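Local coordinates for protein putative Scyalone Dehydratase (Novosphingobium aromaticivorans DSM 12444, PDB 3EF8) that is probably a lyase resembling scytalone dehydratase, built on the SnoaL-like fold of the NTF2 clan, though its substrate and reaction remain unestablished, at residues A[36-41]-A[51-56]. Sequence-based numbering, arbitrary orientation.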
ATOM      1  N   PHE A  36      12.881  16.836   8.374  1.00 12.40           N
ATOM      2  CA  PHE A  36      12.332  18.146   7.954  1.00 13.67           C
ATOM      3  C   PHE A  36      13.433  19.200   7.949  1.00 16.12           C
ATOM      4  O   PHE A  36      14.298  19.199   8.830  1.00 16.98           O
ATOM      5  CB  PHE A  36      11.240  18.651   8.884  1.00 13.55           C
ATOM      6  CG  PHE A  36       9.943  17.947   8.716  1.00 15.81           C
ATOM      7  CD1 PHE A  36       9.805  16.653   9.198  1.00 16.95           C
ATOM      8  CD2 PHE A  36       8.851  18.547   8.094  1.00 20.17           C
ATOM      9  CE1 PHE A  36       8.642  15.972   9.027  1.00 19.59           C
ATOM     10  CE2 PHE A  36       7.662  17.820   7.952  1.00 16.50           C
ATOM     11  CZ  PHE A  36       7.593  16.554   8.425  1.00 16.73           C
ATOM     12  N   VAL A  37      13.397  20.061   6.929  1.00 13.66           N
ATOM     13  CA  VAL A  37      14.283  21.242   6.899  1.00 13.97           C
ATOM     14  C   VAL A  37      13.808  22.226   7.937  1.00 11.74           C
ATOM     15  O   VAL A  37      12.671  22.194   8.411  1.00 13.49           O
ATOM     16  CB  VAL A  37      14.350  21.898   5.493  1.00 13.96           C
ATOM     17  CG1 VAL A  37      14.947  20.923   4.473  1.00 17.05           C
ATOM     18  CG2 VAL A  37      13.029  22.432   5.059  1.00 14.72           C
ATOM     19  N   GLU A  38      14.724  23.158   8.270  1.00 14.64           N
ATOM     20  CA  GLU A  38      14.382  24.170   9.267  1.00 16.79           C
ATOM     21  C   GLU A  38      13.215  25.049   8.865  1.00 13.35           C
ATOM     22  O   GLU A  38      12.317  25.363   9.633  1.00 17.66           O
ATOM     23  CB  GLU A  38      15.595  25.080   9.506  1.00 18.41           C
ATOM     24  CG  GLU A  38      15.331  26.210  10.445  1.00 22.45           C
ATOM     25  CD  GLU A  38      15.073  25.742  11.873  1.00 30.67           C
ATOM     26  OE1 GLU A  38      15.373  24.564  12.199  1.00 28.33           O
ATOM     27  OE2 GLU A  38      14.570  26.572  12.671  1.00 35.92           O
ATOM     28  N   ASP A  39      13.232  25.395   7.578  0.60 15.32           N
ATOM     29  CA  ASP A  39      12.295  26.349   6.981  0.60 16.84           C
ATOM     30  C   ASP A  39      11.103  25.627   6.360  0.60 17.69           C
ATOM     31  O   ASP A  39      10.662  25.942   5.247  0.60 19.01           O
ATOM     32  CB  ASP A  39      12.990  27.166   5.887  0.60 18.03           C
ATOM     33  CG  ASP A  39      12.210  28.412   5.503  0.60 21.08           C
ATOM     34  OD1 ASP A  39      11.159  28.693   6.116  0.60 23.67           O
ATOM     35  OD2 ASP A  39      12.664  29.141   4.599  0.60 23.20           O
ATOM     36  N   CYS A  40      10.563  24.690   7.116  1.00 16.53           N
ATOM     37  CA  CYS A  40       9.442  23.851   6.637  1.00 14.78           C
ATOM     38  C   CYS A  40       8.078  24.411   6.954  1.00 16.42           C
ATOM     39  O   CYS A  40       7.901  25.360   7.743  1.00 16.19           O
ATOM     40  CB  CYS A  40       9.529  22.421   7.198  1.00 13.85           C
ATOM     41  SG  CYS A  40       9.414  22.328   9.026  1.00 17.27           S
ATOM     42  N   GLU A  41       7.081  23.825   6.293  1.00 15.22           N
ATOM     43  CA  GLU A  41       5.684  24.084   6.553  1.00 14.25           C
ATOM     44  C   GLU A  41       4.926  22.778   6.556  1.00 15.36           C
ATOM     45  O   GLU A  41       5.149  21.895   5.717  1.00 16.69           O
ATOM     46  CB  GLU A  41       5.046  24.945   5.470  1.00 17.53           C
ATOM     47  CG  GLU A  41       5.561  26.333   5.442  1.00 22.10           C
ATOM     48  CD  GLU A  41       5.139  27.068   4.177  1.00 33.10           C
ATOM     49  OE1 GLU A  41       4.469  26.460   3.294  1.00 30.79           O
ATOM     50  OE2 GLU A  41       5.507  28.253   4.055  1.00 34.81           O
ATOM     51  N   THR A  51       4.754  26.150  11.176  1.00 18.58           N
ATOM     52  CA  THR A  51       5.658  26.940  10.396  1.00 18.37           C
ATOM     53  C   THR A  51       7.012  26.839  11.075  1.00 19.68           C
ATOM     54  O   THR A  51       7.197  27.313  12.202  1.00 19.95           O
ATOM     55  CB  THR A  51       5.161  28.415  10.239  1.00 20.17           C
ATOM     56  OG1 THR A  51       3.935  28.429   9.477  1.00 24.96           O
ATOM     57  CG2 THR A  51       6.225  29.246   9.564  1.00 24.92           C
ATOM     58  N   GLY A  52       7.936  26.198  10.385  1.00 18.10           N
ATOM     59  CA  GLY A  52       9.267  25.945  10.862  1.00 16.06           C
ATOM     60  C   GLY A  52       9.378  24.658  11.684  1.00 14.58           C
ATOM     61  O   GLY A  52       8.405  24.135  12.245  1.00 15.22           O
ATOM     62  N   ARG A  53      10.593  24.180  11.753  1.00 14.04           N
ATOM     63  CA  ARG A  53      10.864  22.863  12.320  1.00 13.61           C
ATOM     64  C   ARG A  53      10.562  22.769  13.812  1.00 15.14           C
ATOM     65  O   ARG A  53      10.094  21.744  14.286  1.00 16.89           O
ATOM     66  CB  ARG A  53      12.279  22.440  12.006  1.00 15.46           C
ATOM     67  CG  ARG A  53      12.710  21.118  12.532  1.00 17.17           C
ATOM     68  CD  ARG A  53      14.069  20.859  11.981  1.00 21.47           C
ATOM     69  NE  ARG A  53      14.646  19.632  12.458  1.00 26.03           N
ATOM     70  CZ  ARG A  53      15.474  19.529  13.483  1.00 34.14           C
ATOM     71  NH1 ARG A  53      15.826  20.597  14.166  1.00 31.84           N
ATOM     72  NH2 ARG A  53      15.955  18.339  13.816  1.00 30.51           N
ATOM     73  N   ASP A  54      10.815  23.841  14.570  1.00 16.93           N
ATOM     74  CA  ASP A  54      10.549  23.791  16.010  1.00 17.24           C
ATOM     75  C   ASP A  54       9.075  23.682  16.282  1.00 17.17           C
ATOM     76  O   ASP A  54       8.669  22.926  17.154  1.00 18.78           O
ATOM     77  CB  ASP A  54      11.128  25.013  16.749  1.00 16.86           C
ATOM     78  CG  ASP A  54      12.619  24.933  16.951  1.00 18.13           C
ATOM     79  OD1 ASP A  54      13.275  23.919  16.643  1.00 15.35           O
ATOM     80  OD2 ASP A  54      13.191  25.954  17.401  1.00 18.34           O
ATOM     81  N   ALA A  55       8.262  24.433  15.537  1.00 15.92           N
ATOM     82  CA  ALA A  55       6.800  24.359  15.661  1.00 16.48           C
ATOM     83  C   ALA A  55       6.344  22.938  15.289  1.00 17.01           C
ATOM     84  O   ALA A  55       5.420  22.412  15.890  1.00 18.39           O
ATOM     85  CB  ALA A  55       6.083  25.424  14.792  1.00 18.00           C
ATOM     86  N   TYR A  56       6.980  22.356  14.277  1.00 18.92           N
ATOM     87  CA  TYR A  56       6.620  20.992  13.836  1.00 18.97           C
ATOM     88  C   TYR A  56       6.917  20.008  14.977  1.00 18.18           C
ATOM     89  O   TYR A  56       6.093  19.126  15.331  1.00 18.63           O
ATOM     90  CB  TYR A  56       7.356  20.578  12.543  1.00 17.75           C
ATOM     91  CG  TYR A  56       7.290  19.073  12.313  1.00 18.21           C
ATOM     92  CD1 TYR A  56       6.106  18.470  11.933  1.00 23.08           C
ATOM     93  CD2 TYR A  56       8.371  18.267  12.575  1.00 17.12           C
ATOM     94  CE1 TYR A  56       6.025  17.063  11.790  1.00 17.84           C
ATOM     95  CE2 TYR A  56       8.310  16.893  12.436  1.00 21.63           C
ATOM     96  CZ  TYR A  56       7.147  16.296  12.015  1.00 20.21           C
ATOM     97  OH  TYR A  56       7.063  14.908  11.886  1.00 24.81           O
TER
HETATM   98  O   HOH W   1      12.186  26.293  13.935  1.00 18.85           O
HETATM   99  O   HOH W   2      14.831  23.363  14.524  1.00 22.97           O
HETATM  100  O   HOH W   3      15.427  27.276  15.177  1.00 25.07           O
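Phe36 and Tyr56 stack face to face where the short helix 53-59 lies against the corner between strands 36-37 and 40-43. The corner belongs to the SnoaL-like, NTF2-type fold, in which a curved mixed sheet packs against helices. The stack is the tight, buried part of the contact. The ring centroids are 4.0 Å apart and the planes are turned by 26°. The rings are offset: CE1 of Phe36 lies 3.4 Å from Tyr56 CZ, at the hydroxyl-bearing end. Tyr56 CG is anti to its backbone N (chi1 164°), which carries the ring from the helix to Phe36. Its OH has a weak hydrogen bond with Tyr20 OH, and Phe125 meets the Phe36 ring. Cutting Tyr56 back to alanine would probably leave the Phe36 ring without its stacking partner and Tyr20 OH without its weak bond.

Two backbone bonds tie the helix start to the corner and to the strand after it. Gly52 N donates to Cys40 O at 2.8 Å, next to the antiparallel, non-hydrogen-bonded pair Glu41 and Thr51. Arg53 N donates to Glu38 O at 3.0 Å, a less straight bond. Gly52, at the N-cap position, has a positive phi, a backbone shape glycine adopts easily. Cys40 SG sits over this turn, 3.5 Å from Gly52 C.

The solvent side is looser. The extended Arg53 chain runs past Phe36 O, and its NE donates to Ala33 O. Glu38 bends at chi2 back toward it, yet no salt bridge forms, and the two flat groups are 54° apart. Waters join Glu38 to the first helical turn; one reaches Asp54 OD2 only weakly. Another accepts from Arg53 NH1, in the guanidinium plane, and donates to Asp54 OD1 and, at 2.7 Å from the water O, Glu38 OE1.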